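Local structure of VP1 (New Jersey polyomavirus-2013, 6Y5Y) at residues C280-K285 with E289-R294; K132-P137 with P142-E147; K59-Y64 with H127-K132; G56-K59 with S65-I68. The protein forms the pentameric building blocks of the polyomavirus capsid, this piece being the coat-protein core, and carries the pocket that binds a sialylated glycan receptor. All blocks are in the same frame, centred on the assembly; numbering follows the deposited sequence.

Contact 1: residues C280-K285 with E289-R294; sequences CGVLVK and EAIRYR. With SIA (N-acetyl-alpha-neuraminic acid), chain N; GAL (beta-D-galactopyranose), chain B.
The Tyr-293 ring has Gly-281 O at its edge, near the ring plane, and Val-282 runs alongside the tyrosine, pointing the same way, with its CG1 3.7 Å from Tyr-293 CD1. From the tyrosine's own strand, Ile-291 CD1 lies over the centre of one face, 4.2 Å above the ring plane. Ile-291 CG1 sits between the backbone N and the carbonyl carbon (chi1 65°), a torsion that carries CD1 to this ring and leaves CG2 to meet Val-284 CG2 at 4.0 Å. A second flat group, the Arg-292 guanidinium, has SIA O4 obliquely placed, 3.8 Å from NH2; it also makes a cation-pi contact with Trp-61, and NH1 is bonded to Ser-65 O. Two backbone bonds pair Leu-283 with Arg-292: Leu-283 N to Arg-292 O at 2.7 Å and Arg-292 N to Leu-283 O at 3.0 Å. Lys-285 N reaches Ala-290 O at 2.8 Å with an almost straight N-H (175°). Beyond its backbone, Lys-285 bends at chi3 and delivers NZ to SIA O1A, 2.7 Å away, a bond of ammonium to sialic acid carboxylate. Tyr-293 OH is held by Ile-124 O of a neighbouring subunit. Strand pieces 280-284 and 291-294 run at 151° to each other, close to antiparallel, as in a beta hairpin; here strands 271-284 and 291-310 of the VP1 core form it, and its turn end supplies one wall of the glycan pocket.

Contact 2: residues K132-P137 with P142-E147; sequences KMEAGP and PSRPIE
Glu-134 OE2 meets Arg-144 at the guanidinium edge, close to its plane, and takes the NE hydrogen in a salt bridge; the modelled 2.5 Å between OE2 and NE is shorter than usual, and the exact length is doubtful. OE2 alone makes the bond, and the 52° between the carboxylate and guanidinium planes departs from a flat two-oxygen pairing. Over one guanidinium face runs the Lys-132 chain, with CD 4.1 Å above the plane and CE 3.7 Å from Arg-144 NH2; the two chains lie side by side and point the same way. A bend at chi2 of Glu-134 (58°) turns its carboxylate toward the arginine. Behind these side chains, the backbones bridge once, at Met-133 and Ser-143, within the loop that joins strands 104-117 and 150-157 of the VP1 core. Arg-144 N donates to Lys-132 O at 2.9 Å, and Glu-134 N to Pro-142 O at 2.7 Å, so both residues of the salt bridge are also tied through their backbone N-H groups. Farther out, Arg-144 NH1 has a long charge interaction with Glu-147 OE2, 3.9 Å away and well out of the guanidinium plane. Ser-143 OG donates to Arg-144 O from above the carbonyl plane and is also bonded to Leu-128 N. Gly-136 N reaches Glu-289 OE1 of a neighbouring subunit.

Contact 3: residues K59-Y64 with H127-K132; sequences KEWYGY and HLLEAK
Trp-61 reaches across to the 127-132 segment with the far end of its indole. At CB, the torsion sets CG anti to the carbonyl carbon (chi1 -68°), which leads the indole over Tyr-64 and on to the other segment. CE3 stands over the centre of the Tyr-64 ring, 3.8 Å above its plane. At the outer rim, CH2 has Leu-129 O at 3.5 Å, at the ring edge and near its plane, while CZ2 is 4.4 Å from Leu-129 CD2 and 3.6 Å from Glu-130 OE1. The carboxylate of Glu-130 is turned 68° from the indole plane, and its link to the polar edge is indirect: a water accepts from Trp-61 NE1 at 2.9 Å and donates to Glu-130 OE2 at 2.6 Å. Tyr-64 OH comes near Leu-128 CD2 and is hydrogen-bonded to Ser-168 O of a neighbouring subunit. Both segments contain type II turns, Trp-61 to Tyr-64 and Leu-128 to Ala-131. The contact thus joins the loop between strands 28-45 and 87-92 to the one between strands 104-117 and 150-157, with Trp-61 in cation-pi contact with Arg-292 of strand 291-310 and Leu-128 packed on Leu-283 of strand 271-284.

Contact 4: residues G56-K59 with S65-I68; sequences GDRK and SEVI. With SIA (N-acetyl-alpha-neuraminic acid), chain N.
The sialic acid site of VP1 includes the salt bridge between Arg-58 and Glu-66, two residues of the long loop between strands 28-45 and 87-92; Arg-58 stands on a type I turn from Gly-56 to Lys-59. The arginine approaches with NE, which donates to Glu-66 OE1 at 2.8 Å with an N-H angle of 151°. That oxygen lies near the guanidinium plane and receives the hydrogen on its anti lone pair. This is a single-oxygen (monodentate) bridge through NE; the two planes are 73° apart and the side chains cross at about a right angle. The Arg-58 chain is extended from CG to NE, which lets it span 8.2 Å between the CA atoms of Arg-58 and Glu-66. Glu-66, in contrast, bends at chi2 (52°), and this fold brings its other oxygen back to the chain: Val-67 N donates to OE2 at 2.7 Å. With one oxygen held by Arg-58 and the other by a backbone N-H, the carboxylate is fixed in rotation and presented to the ligand. SIA O4 donates to Glu-66 OE2, and a long, weak ion pair from Arg-292 NH2 also reaches that oxygen. Arg-58 NH2 makes a weak bond to SIA O10, while Val-67 packs against the sialic acid carboxylate, with CG1 3.5 Å from SIA O1A.

Overall arrangement
From the N terminus, the loop after strand 28-45 first closes on itself in contact 4 (56-59 with 65-68), and its residues 59-64 then reach across 62 intervening residues to 127-132 in contact 3, sharing Lys-59 with contact 4. The loop between strands 104-117 and 150-157 closes on itself in contact 2 (132-137 with 142-147), which shares Lys-132 with contact 3 and follows it in series. Contact 1, the last, is the hairpin of strands 271-284 and 291-310, and it touches all three: Val-284 O meets Lys-132 N, Arg-294 NH1 meets Gly-63 O, and Ile-291 O meets Ile-68 N. Contacts 1 and 4 both touch the sialic acid; contacts 2 and 4 do not touch each other.

Contact 1: residues C280-K285 with E289-R294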
loop_
_atom_site.group_PDB
_atom_site.type_symbol
_atom_site.label_atom_id
_atom_site.label_comp_id
_atom_site.label_asym_id
_atom_site.label_seq_id
_atom_site.Cartn_x
_atom_site.Cartn_y
_atom_site.Cartn_z
ATOM N N CYS D 280 -10.553 11.681 10.413
ATOM C CA CYS D 280 -10.605 10.261 10.093
ATOM C C CYS D 280 -11.503 9.932 8.909
ATOM O O CYS D 280 -11.526 8.780 8.467
ATOM C CB CYS D 280 -11.038 9.467 11.328
ATOM S SG CYS D 280 -9.905 9.674 12.692
ATOM N N GLY D 281 -12.207 10.902 8.363
ATOM C CA GLY D 281 -13.075 10.652 7.239
ATOM C C GLY D 281 -14.257 11.594 7.313
ATOM O O GLY D 281 -14.241 12.574 8.051
ATOM N N VAL D 282 -15.281 11.280 6.528
ATOM C CA VAL D 282 -16.484 12.102 6.499
ATOM C C VAL D 282 -17.717 11.233 6.688
ATOM O O VAL D 282 -17.724 10.034 6.383
ATOM C CB VAL D 282 -16.623 12.921 5.199
ATOM C CG1 VAL D 282 -15.362 13.746 4.933
ATOM C CG2 VAL D 282 -16.983 12.008 4.030
ATOM N N LEU D 283 -18.767 11.867 7.206
ATOM C CA LEU D 283 -20.121 11.333 7.219
ATOM C C LEU D 283 -20.898 11.996 6.089
ATOM O O LEU D 283 -20.730 13.190 5.838
ATOM C CB LEU D 283 -20.792 11.612 8.568
ATOM C CG LEU D 283 -22.282 11.287 8.765
ATOM C CD1 LEU D 283 -22.535 10.856 10.192
ATOM C CD2 LEU D 283 -23.168 12.483 8.414
ATOM N N VAL D 284 -21.722 11.223 5.386
ATOM C CA VAL D 284 -22.529 11.739 4.282
ATOM C C VAL D 284 -23.984 11.754 4.722
ATOM O O VAL D 284 -24.530 10.713 5.105
ATOM C CB VAL D 284 -22.368 10.901 3.002
ATOM C CG1 VAL D 284 -23.291 11.414 1.898
ATOM C CG2 VAL D 284 -20.909 10.889 2.543
ATOM N N LYS D 285 -24.616 12.922 4.625
ATOM C CA LYS D 285 -26.004 13.094 5.046
ATOM C C LYS D 285 -26.967 12.465 4.052
ATOM O O LYS D 285 -26.814 12.603 2.836
ATOM C CB LYS D 285 -26.343 14.579 5.195
ATOM C CG LYS D 285 -25.902 15.203 6.504
ATOM C CD LYS D 285 -26.567 16.563 6.727
ATOM C CE LYS D 285 -27.987 16.408 7.243
ATOM N NZ LYS D 285 -28.679 17.723 7.361
ATOM N N GLU D 289 -26.889 14.736 0.848
ATOM C CA GLU D 289 -25.608 14.127 0.483
ATOM C C GLU D 289 -24.416 15.023 0.803
ATOM O O GLU D 289 -23.300 14.771 0.314
ATOM C CB GLU D 289 -25.592 13.710 -0.996
ATOM C CG GLU D 289 -26.588 12.596 -1.314
ATOM C CD GLU D 289 -26.399 12.002 -2.695
ATOM O OE1 GLU D 289 -26.931 12.561 -3.676
ATOM O OE2 GLU D 289 -25.717 10.965 -2.806
ATOM N N ALA D 290 -24.612 16.058 1.621
ATOM C CA ALA D 290 -23.508 16.872 2.099
ATOM C C ALA D 290 -22.747 16.116 3.197
ATOM O O ALA D 290 -23.141 15.025 3.622
ATOM C CB ALA D 290 -24.024 18.227 2.587
ATOM N N ILE D 291 -21.621 16.680 3.642
ATOM C CA ILE D 291 -20.712 15.927 4.502
ATOM C C ILE D 291 -20.389 16.685 5.783
ATOM O O ILE D 291 -20.488 17.911 5.866
ATOM C CB ILE D 291 -19.397 15.536 3.767
ATOM C CG1 ILE D 291 -18.583 16.780 3.397
ATOM C CG2 ILE D 291 -19.704 14.744 2.513
ATOM C CD1 ILE D 291 -17.467 17.107 4.380
ATOM N N ARG D 292 -19.991 15.915 6.793
ATOM C CA ARG D 292 -19.341 16.397 8.002
ATOM C C ARG D 292 -18.047 15.619 8.170
ATOM O O ARG D 292 -18.035 14.407 7.954
ATOM C CB ARG D 292 -20.185 16.166 9.262
ATOM C CG ARG D 292 -21.571 16.818 9.280
ATOM C CD ARG D 292 -22.304 16.387 10.549
ATOM N NE ARG D 292 -23.637 16.987 10.659
ATOM C CZ ARG D 292 -23.908 18.077 11.373
ATOM N NH1 ARG D 292 -22.938 18.702 12.030
ATOM N NH2 ARG D 292 -25.152 18.552 11.423
ATOM N N TYR D 293 -16.975 16.303 8.563
ATOM C CA TYR D 293 -15.743 15.613 8.947
ATOM C C TYR D 293 -15.904 14.987 10.326
ATOM O O TYR D 293 -16.642 15.493 11.174
ATOM C CB TYR D 293 -14.552 16.576 8.979
ATOM C CG TYR D 293 -14.177 17.178 7.644
ATOM C CD1 TYR D 293 -13.474 16.433 6.690
ATOM C CD2 TYR D 293 -14.494 18.499 7.344
ATOM C CE1 TYR D 293 -13.119 16.988 5.479
ATOM C CE2 TYR D 293 -14.136 19.068 6.125
ATOM C CZ TYR D 293 -13.454 18.308 5.199
ATOM O OH TYR D 293 -13.104 18.870 3.995
ATOM N N ARG D 294 -15.187 13.882 10.555
ATOM C CA ARG D 294 -15.151 13.215 11.851
ATOM C C ARG D 294 -13.704 13.109 12.313
ATOM O O ARG D 294 -12.836 12.685 11.546
ATOM C CB ARG D 294 -15.797 11.822 11.773
ATOM C CG ARG D 294 -15.602 10.942 13.011
ATOM C CD ARG D 294 -16.118 11.621 14.281
ATOM N NE ARG D 294 -16.240 10.696 15.409
ATOM C CZ ARG D 294 -16.311 11.076 16.680
ATOM N NH1 ARG D 294 -16.259 12.366 16.993
ATOM N NH2 ARG D 294 -16.442 10.169 17.641
HETATM C C1 SIA N . -27.802 21.059 6.020
HETATM C C2 SIA N . -28.646 21.679 7.222
HETATM C C3 SIA N . -28.086 21.387 8.622
HETATM C C4 SIA N . -26.799 22.142 8.973
HETATM C C5 SIA N . -27.013 23.645 8.723
HETATM C C6 SIA N . -27.538 23.865 7.286
HETATM C C7 SIA N . -27.878 25.335 6.925
HETATM C C8 SIA N . -28.581 25.405 5.550
HETATM C C9 SIA N . -28.734 26.836 5.059
HETATM C C10 SIA N . -25.555 25.276 9.893
HETATM C C11 SIA N . -24.264 26.081 9.810
HETATM N N5 SIA N . -25.813 24.465 8.841
HETATM O O1A SIA N . -27.441 19.869 6.172
HETATM O O1B SIA N . -27.608 21.849 5.041
HETATM O O4 SIA N . -26.405 21.937 10.348
HETATM O O6 SIA N . -28.735 23.133 7.063
HETATM O O7 SIA N . -28.650 25.922 7.965
HETATM O O8 SIA N . -27.896 24.622 4.572
HETATM O O9 SIA N . -29.328 26.780 3.754
HETATM O O10 SIA N . -26.295 25.376 10.865
HETATM C C1 GAL B . -32.774 22.184 4.787
HETATM C C2 GAL B . -31.924 22.126 6.050
HETATM C C3 GAL B . -30.609 21.341 5.795
HETATM C C4 GAL B . -30.950 19.972 5.221
HETATM C C5 GAL B . -31.794 20.173 3.971
HETATM C C6 GAL B . -32.239 18.889 3.289
HETATM O O2 GAL B . -31.580 23.442 6.506
HETATM O O3 GAL B . -29.890 21.141 6.996
HETATM O O4 GAL B . -31.686 19.213 6.177
HETATM O O5 GAL B . -33.002 20.892 4.284
HETATM O O6 GAL B . -32.757 19.162 1.998
#

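Contact 2: residues K132-P137 with P142-E147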
loop_
_atom_site.group_PDB
_atom_site.type_symbol
_atom_site.label_atom_id
_atom_site.label_comp_id
_atom_site.label_asym_id
_atom_site.label_seq_id
_atom_site.Cartn_x
_atom_site.Cartn_y
_atom_site.Cartn_z
ATOM N N LYS D 132 -26.387 8.794 4.884
ATOM C CA LYS D 132 -26.856 8.170 3.650
ATOM C C LYS D 132 -26.812 6.646 3.746
ATOM O O LYS D 132 -25.926 6.064 4.381
ATOM C CB LYS D 132 -25.988 8.651 2.487
ATOM C CG LYS D 132 -26.182 7.950 1.150
ATOM C CD LYS D 132 -25.315 8.631 0.081
ATOM C CE LYS D 132 -25.483 8.005 -1.302
ATOM N NZ LYS D 132 -26.908 7.965 -1.732
ATOM N N MET D 133 -27.781 5.998 3.098
ATOM C CA MET D 133 -27.846 4.540 3.049
ATOM C C MET D 133 -26.986 4.012 1.905
ATOM O O MET D 133 -27.119 4.462 0.763
ATOM C CB MET D 133 -29.293 4.066 2.873
ATOM C CG MET D 133 -29.429 2.561 2.626
ATOM S SD MET D 133 -31.153 2.016 2.488
ATOM C CE MET D 133 -31.590 2.708 0.893
ATOM N N GLU D 134 -26.099 3.058 2.211
ATOM C CA GLU D 134 -25.270 2.439 1.171
ATOM C C GLU D 134 -25.968 1.175 0.672
ATOM O O GLU D 134 -25.648 0.044 1.057
ATOM C CB GLU D 134 -23.864 2.151 1.692
ATOM C CG GLU D 134 -22.904 1.614 0.634
ATOM C CD GLU D 134 -22.728 2.542 -0.552
ATOM O OE1 GLU D 134 -22.337 2.041 -1.633
ATOM O OE2 GLU D 134 -22.977 3.764 -0.412
ATOM N N ALA D 135 -26.940 1.383 -0.214
ATOM C CA ALA D 135 -27.721 0.316 -0.834
ATOM C C ALA D 135 -28.580 0.938 -1.934
ATOM O O ALA D 135 -28.585 2.159 -2.128
ATOM C CB ALA D 135 -28.585 -0.420 0.194
ATOM N N GLY D 136 -29.317 0.086 -2.648
ATOM C CA GLY D 136 -30.229 0.526 -3.682
ATOM C C GLY D 136 -31.385 1.342 -3.134
ATOM O O GLY D 136 -31.701 1.283 -1.943
ATOM N N PRO D 137 -32.056 2.104 -4.006
ATOM C CA PRO D 137 -32.984 3.142 -3.514
ATOM C C PRO D 137 -34.148 2.614 -2.689
ATOM O O PRO D 137 -34.635 3.333 -1.805
ATOM C CB PRO D 137 -33.468 3.820 -4.806
ATOM C CG PRO D 137 -33.203 2.828 -5.894
ATOM C CD PRO D 137 -31.971 2.080 -5.476
ATOM N N PRO D 142 -27.074 -0.911 5.034
ATOM C CA PRO D 142 -26.309 -0.174 6.038
ATOM C C PRO D 142 -26.184 1.288 5.651
ATOM O O PRO D 142 -26.392 1.678 4.499
ATOM C CB PRO D 142 -24.936 -0.853 5.987
ATOM C CG PRO D 142 -24.790 -1.166 4.524
ATOM C CD PRO D 142 -26.192 -1.551 4.043
ATOM N N SER D 143 -25.821 2.099 6.637
ATOM C CA SER D 143 -25.361 3.445 6.328
ATOM C C SER D 143 -23.955 3.388 5.740
ATOM O O SER D 143 -23.206 2.431 5.961
ATOM C CB SER D 143 -25.394 4.332 7.579
ATOM O OG SER D 143 -24.143 4.359 8.259
ATOM N N ARG D 144 -23.630 4.388 4.927
ATOM C CA ARG D 144 -22.239 4.668 4.621
ATOM C C ARG D 144 -21.465 4.791 5.925
ATOM O O ARG D 144 -21.894 5.537 6.819
ATOM C CB ARG D 144 -22.109 5.981 3.852
ATOM C CG ARG D 144 -22.583 5.921 2.440
ATOM C CD ARG D 144 -21.426 5.661 1.504
ATOM N NE ARG D 144 -21.834 5.883 0.127
ATOM C CZ ARG D 144 -21.511 6.955 -0.586
ATOM N NH1 ARG D 144 -20.746 7.905 -0.063
ATOM N NH2 ARG D 144 -21.942 7.063 -1.832
ATOM N N PRO D 145 -20.346 4.086 6.085
ATOM C CA PRO D 145 -19.493 4.323 7.248
ATOM C C PRO D 145 -18.618 5.545 7.003
ATOM O O PRO D 145 -18.505 6.047 5.884
ATOM C CB PRO D 145 -18.647 3.044 7.336
ATOM C CG PRO D 145 -18.459 2.664 5.880
ATOM C CD PRO D 145 -19.757 3.092 5.164
ATOM N N ILE D 146 -17.986 6.013 8.081
ATOM C CA ILE D 146 -16.974 7.055 7.945
ATOM C C ILE D 146 -15.911 6.589 6.961
ATOM O O ILE D 146 -15.346 5.497 7.103
ATOM C CB ILE D 146 -16.350 7.390 9.307
ATOM C CG1 ILE D 146 -17.408 7.933 10.268
ATOM C CG2 ILE D 146 -15.206 8.404 9.137
ATOM C CD1 ILE D 146 -18.056 9.224 9.791
ATOM N N GLU D 147 -15.654 7.401 5.942
ATOM C CA GLU D 147 -14.624 7.079 4.963
ATOM C C GLU D 147 -14.204 8.379 4.302
ATOM O O GLU D 147 -14.691 9.459 4.646
ATOM C CB GLU D 147 -15.118 6.052 3.942
ATOM C CG GLU D 147 -16.315 6.548 3.148
ATOM C CD GLU D 147 -17.026 5.443 2.405
ATOM O OE1 GLU D 147 -16.729 4.257 2.664
ATOM O OE2 GLU D 147 -17.893 5.762 1.566
#

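Contact 3: residues K59-Y64 with H127-K132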
loop_
_atom_site.group_PDB
_atom_site.type_symbol
_atom_site.label_atom_id
_atom_site.label_comp_id
_atom_site.label_asym_id
_atom_site.label_seq_id
_atom_site.Cartn_x
_atom_site.Cartn_y
_atom_site.Cartn_z
ATOM N N LYS D 59 -24.518 20.872 19.815
ATOM C CA LYS D 59 -23.771 20.041 20.755
ATOM C C LYS D 59 -23.807 18.563 20.386
ATOM O O LYS D 59 -22.851 17.838 20.679
ATOM C CB LYS D 59 -24.283 20.247 22.186
ATOM C CG LYS D 59 -25.595 19.564 22.549
ATOM C CD LYS D 59 -25.843 19.663 24.061
ATOM C CE LYS D 59 -27.290 19.362 24.420
ATOM N N GLU D 60 -24.874 18.095 19.735
ATOM C CA GLU D 60 -24.943 16.671 19.433
ATOM C C GLU D 60 -23.932 16.244 18.372
ATOM O O GLU D 60 -23.735 15.038 18.180
ATOM C CB GLU D 60 -26.357 16.279 18.998
ATOM C CG GLU D 60 -27.455 16.572 20.041
ATOM C CD GLU D 60 -27.159 16.025 21.441
ATOM O OE1 GLU D 60 -26.632 14.889 21.580
ATOM O OE2 GLU D 60 -27.462 16.746 22.416
ATOM N N TRP D 61 -23.285 17.190 17.689
ATOM C CA TRP D 61 -22.295 16.862 16.669
ATOM C C TRP D 61 -20.878 17.210 17.104
ATOM O O TRP D 61 -20.003 17.420 16.253
ATOM C CB TRP D 61 -22.652 17.550 15.350
ATOM C CG TRP D 61 -23.890 16.976 14.774
ATOM C CD1 TRP D 61 -25.135 17.546 14.771
ATOM C CD2 TRP D 61 -24.033 15.695 14.156
ATOM N NE1 TRP D 61 -26.037 16.702 14.171
ATOM C CE2 TRP D 61 -25.386 15.558 13.786
ATOM C CE3 TRP D 61 -23.146 14.654 13.866
ATOM C CZ2 TRP D 61 -25.875 14.416 13.145
ATOM C CZ3 TRP D 61 -23.632 13.520 13.229
ATOM C CH2 TRP D 61 -24.984 13.412 12.877
ATOM N N TYR D 62 -20.634 17.255 18.413
ATOM C CA TYR D 62 -19.294 17.480 18.929
ATOM C C TYR D 62 -18.356 16.399 18.403
ATOM O O TYR D 62 -18.728 15.227 18.308
ATOM C CB TYR D 62 -19.328 17.475 20.459
ATOM C CG TYR D 62 -17.975 17.504 21.116
ATOM C CD1 TYR D 62 -17.105 18.555 20.885
ATOM C CD2 TYR D 62 -17.565 16.481 21.970
ATOM C CE1 TYR D 62 -15.876 18.599 21.476
ATOM C CE2 TYR D 62 -16.327 16.519 22.579
ATOM C CZ TYR D 62 -15.485 17.584 22.316
ATOM O OH TYR D 62 -14.243 17.661 22.889
ATOM N N GLY D 63 -17.138 16.797 18.036
ATOM C CA GLY D 63 -16.219 15.872 17.402
ATOM C C GLY D 63 -16.441 15.691 15.915
ATOM O O GLY D 63 -15.749 14.870 15.294
ATOM N N TYR D 64 -17.405 16.409 15.338
ATOM C CA TYR D 64 -17.636 16.486 13.907
ATOM C C TYR D 64 -17.548 17.941 13.466
ATOM O O TYR D 64 -17.583 18.865 14.282
ATOM C CB TYR D 64 -19.013 15.946 13.504
ATOM C CG TYR D 64 -19.267 14.469 13.737
ATOM C CD1 TYR D 64 -19.447 13.957 15.024
ATOM C CD2 TYR D 64 -19.377 13.595 12.662
ATOM C CE1 TYR D 64 -19.721 12.606 15.220
ATOM C CE2 TYR D 64 -19.645 12.256 12.850
ATOM C CZ TYR D 64 -19.816 11.766 14.125
ATOM O OH TYR D 64 -20.086 10.428 14.293
ATOM N N HIS D 127 -24.512 2.295 11.185
ATOM C CA HIS D 127 -25.800 2.826 11.625
ATOM C C HIS D 127 -25.634 4.274 12.087
ATOM O O HIS D 127 -26.085 4.676 13.163
ATOM C CB HIS D 127 -26.391 1.954 12.728
ATOM C CG HIS D 127 -25.466 1.732 13.884
ATOM N ND1 HIS D 127 -25.255 2.683 14.860
ATOM C CD2 HIS D 127 -24.692 0.672 14.219
ATOM C CE1 HIS D 127 -24.391 2.219 15.745
ATOM N NE2 HIS D 127 -24.037 1.000 15.381
ATOM N N LEU D 128 -24.955 5.074 11.268
ATOM C CA LEU D 128 -24.635 6.449 11.630
ATOM C C LEU D 128 -25.869 7.337 11.506
ATOM O O LEU D 128 -26.535 7.346 10.467
ATOM C CB LEU D 128 -23.527 6.992 10.735
ATOM C CG LEU D 128 -22.132 6.485 11.103
ATOM C CD1 LEU D 128 -21.149 6.900 10.016
ATOM C CD2 LEU D 128 -21.718 7.030 12.452
ATOM N N LEU D 129 -26.145 8.095 12.565
ATOM C CA LEU D 129 -27.303 8.980 12.604
ATOM C C LEU D 129 -27.282 9.966 11.440
ATOM O O LEU D 129 -26.268 10.628 11.194
ATOM C CB LEU D 129 -27.308 9.718 13.945
ATOM C CG LEU D 129 -28.395 10.739 14.270
ATOM C CD1 LEU D 129 -29.764 10.084 14.325
ATOM C CD2 LEU D 129 -28.058 11.439 15.589
ATOM N N GLU D 130 -28.408 10.042 10.713
ATOM C CA GLU D 130 -28.668 10.944 9.584
ATOM C C GLU D 130 -27.854 10.613 8.336
ATOM O O GLU D 130 -27.938 11.343 7.335
ATOM C CB GLU D 130 -28.436 12.412 9.960
ATOM C CG GLU D 130 -29.419 12.964 10.988
ATOM C CD GLU D 130 -29.085 14.382 11.417
ATOM O OE1 GLU D 130 -28.371 15.092 10.663
ATOM O OE2 GLU D 130 -29.525 14.781 12.517
ATOM N N ALA D 131 -27.108 9.514 8.342
ATOM C CA ALA D 131 -26.199 9.216 7.245
ATOM C C ALA D 131 -26.899 8.521 6.084
ATOM O O ALA D 131 -27.853 7.755 6.258
ATOM C CB ALA D 131 -25.031 8.354 7.738
ATOM N N LYS D 132 -26.387 8.794 4.884
ATOM C CA LYS D 132 -26.856 8.170 3.650
ATOM C C LYS D 132 -26.812 6.646 3.746
ATOM O O LYS D 132 -25.926 6.064 4.381
ATOM C CB LYS D 132 -25.988 8.651 2.487
ATOM C CG LYS D 132 -26.182 7.950 1.150
ATOM C CD LYS D 132 -25.315 8.631 0.081
ATOM C CE LYS D 132 -25.483 8.005 -1.302
ATOM N NZ LYS D 132 -26.908 7.965 -1.732
HETATM O O HOH W 1 -28.957 16.906 13.980
#

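Contact 4: residues G56-K59 with S65-I68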
loop_
_atom_site.group_PDB
_atom_site.type_symbol
_atom_site.label_atom_id
_atom_site.label_comp_id
_atom_site.label_asym_id
_atom_site.label_seq_id
_atom_site.Cartn_x
_atom_site.Cartn_y
_atom_site.Cartn_z
ATOM N N GLY D 56 -24.331 23.969 23.537
ATOM C CA GLY D 56 -24.956 24.822 22.549
ATOM C C GLY D 56 -25.850 24.073 21.584
ATOM O O GLY D 56 -26.173 22.892 21.744
ATOM N N ASP D 57 -26.242 24.801 20.534
ATOM C CA ASP D 57 -27.215 24.288 19.575
ATOM C C ASP D 57 -26.649 23.156 18.727
ATOM O O ASP D 57 -27.404 22.294 18.266
ATOM C CB ASP D 57 -27.705 25.428 18.683
ATOM C CG ASP D 57 -28.233 26.603 19.488
ATOM O OD1 ASP D 57 -28.993 26.363 20.450
ATOM O OD2 ASP D 57 -27.880 27.762 19.171
ATOM N N ARG D 58 -25.334 23.141 18.510
ATOM C CA ARG D 58 -24.686 22.119 17.702
ATOM C C ARG D 58 -24.123 20.977 18.539
ATOM O O ARG D 58 -23.338 20.177 18.019
ATOM C CB ARG D 58 -23.565 22.747 16.863
ATOM C CG ARG D 58 -24.044 23.820 15.915
ATOM C CD ARG D 58 -22.930 24.374 15.053
ATOM N NE ARG D 58 -23.489 25.162 13.961
ATOM C CZ ARG D 58 -23.575 26.487 13.976
ATOM N NH1 ARG D 58 -23.113 27.165 15.019
ATOM N NH2 ARG D 58 -24.110 27.129 12.950
ATOM N N LYS D 59 -24.518 20.872 19.815
ATOM C CA LYS D 59 -23.771 20.041 20.755
ATOM C C LYS D 59 -23.807 18.563 20.386
ATOM O O LYS D 59 -22.851 17.838 20.679
ATOM C CB LYS D 59 -24.283 20.247 22.186
ATOM C CG LYS D 59 -25.595 19.564 22.549
ATOM C CD LYS D 59 -25.843 19.663 24.061
ATOM C CE LYS D 59 -27.290 19.362 24.420
ATOM N N SER D 65 -17.424 18.139 12.161
ATOM C CA SER D 65 -17.587 19.475 11.626
ATOM C C SER D 65 -19.066 19.770 11.405
ATOM O O SER D 65 -19.921 18.882 11.426
ATOM C CB SER D 65 -16.820 19.627 10.318
ATOM O OG SER D 65 -17.533 19.011 9.259
ATOM N N GLU D 66 -19.361 21.043 11.195
ATOM C CA GLU D 66 -20.645 21.422 10.628
ATOM C C GLU D 66 -20.740 20.921 9.179
ATOM O O GLU D 66 -19.736 20.566 8.556
ATOM C CB GLU D 66 -20.803 22.940 10.725
ATOM C CG GLU D 66 -22.118 23.507 10.216
ATOM C CD GLU D 66 -23.342 22.835 10.828
ATOM O OE1 GLU D 66 -23.762 23.208 11.944
ATOM O OE2 GLU D 66 -23.882 21.925 10.179
ATOM N N VAL D 67 -21.971 20.866 8.653
ATOM C CA VAL D 67 -22.207 20.367 7.299
ATOM C C VAL D 67 -21.551 21.280 6.262
ATOM O O VAL D 67 -21.604 22.512 6.373
ATOM C CB VAL D 67 -23.723 20.251 7.048
ATOM C CG1 VAL D 67 -23.997 19.742 5.662
ATOM C CG2 VAL D 67 -24.388 19.330 8.094
ATOM N N ILE D 68 -20.952 20.676 5.223
ATOM C CA ILE D 68 -20.268 21.406 4.152
ATOM C C ILE D 68 -20.874 21.023 2.807
ATOM O O ILE D 68 -21.061 19.832 2.521
ATOM C CB ILE D 68 -18.749 21.127 4.155
ATOM C CG1 ILE D 68 -18.142 21.543 5.495
ATOM C CG2 ILE D 68 -18.074 21.862 3.013
ATOM C CD1 ILE D 68 -17.211 20.496 6.097
HETATM C C1 SIA N . -27.802 21.059 6.020
HETATM C C2 SIA N . -28.646 21.679 7.222
HETATM C C3 SIA N . -28.086 21.387 8.622
HETATM C C4 SIA N . -26.799 22.142 8.973
HETATM C C5 SIA N . -27.013 23.645 8.723
HETATM C C6 SIA N . -27.538 23.865 7.286
HETATM C C7 SIA N . -27.878 25.335 6.925
HETATM C C8 SIA N . -28.581 25.405 5.550
HETATM C C9 SIA N . -28.734 26.836 5.059
HETATM C C10 SIA N . -25.555 25.276 9.893
HETATM C C11 SIA N . -24.264 26.081 9.810
HETATM N N5 SIA N . -25.813 24.465 8.841
HETATM O O1A SIA N . -27.441 19.869 6.172
HETATM O O1B SIA N . -27.608 21.849 5.041
HETATM O O4 SIA N . -26.405 21.937 10.348
HETATM O O6 SIA N . -28.735 23.133 7.063
HETATM O O7 SIA N . -28.650 25.922 7.965
HETATM O O8 SIA N . -27.896 24.622 4.572
HETATM O O9 SIA N . -29.328 26.780 3.754
HETATM O O10 SIA N . -26.295 25.376 10.865
#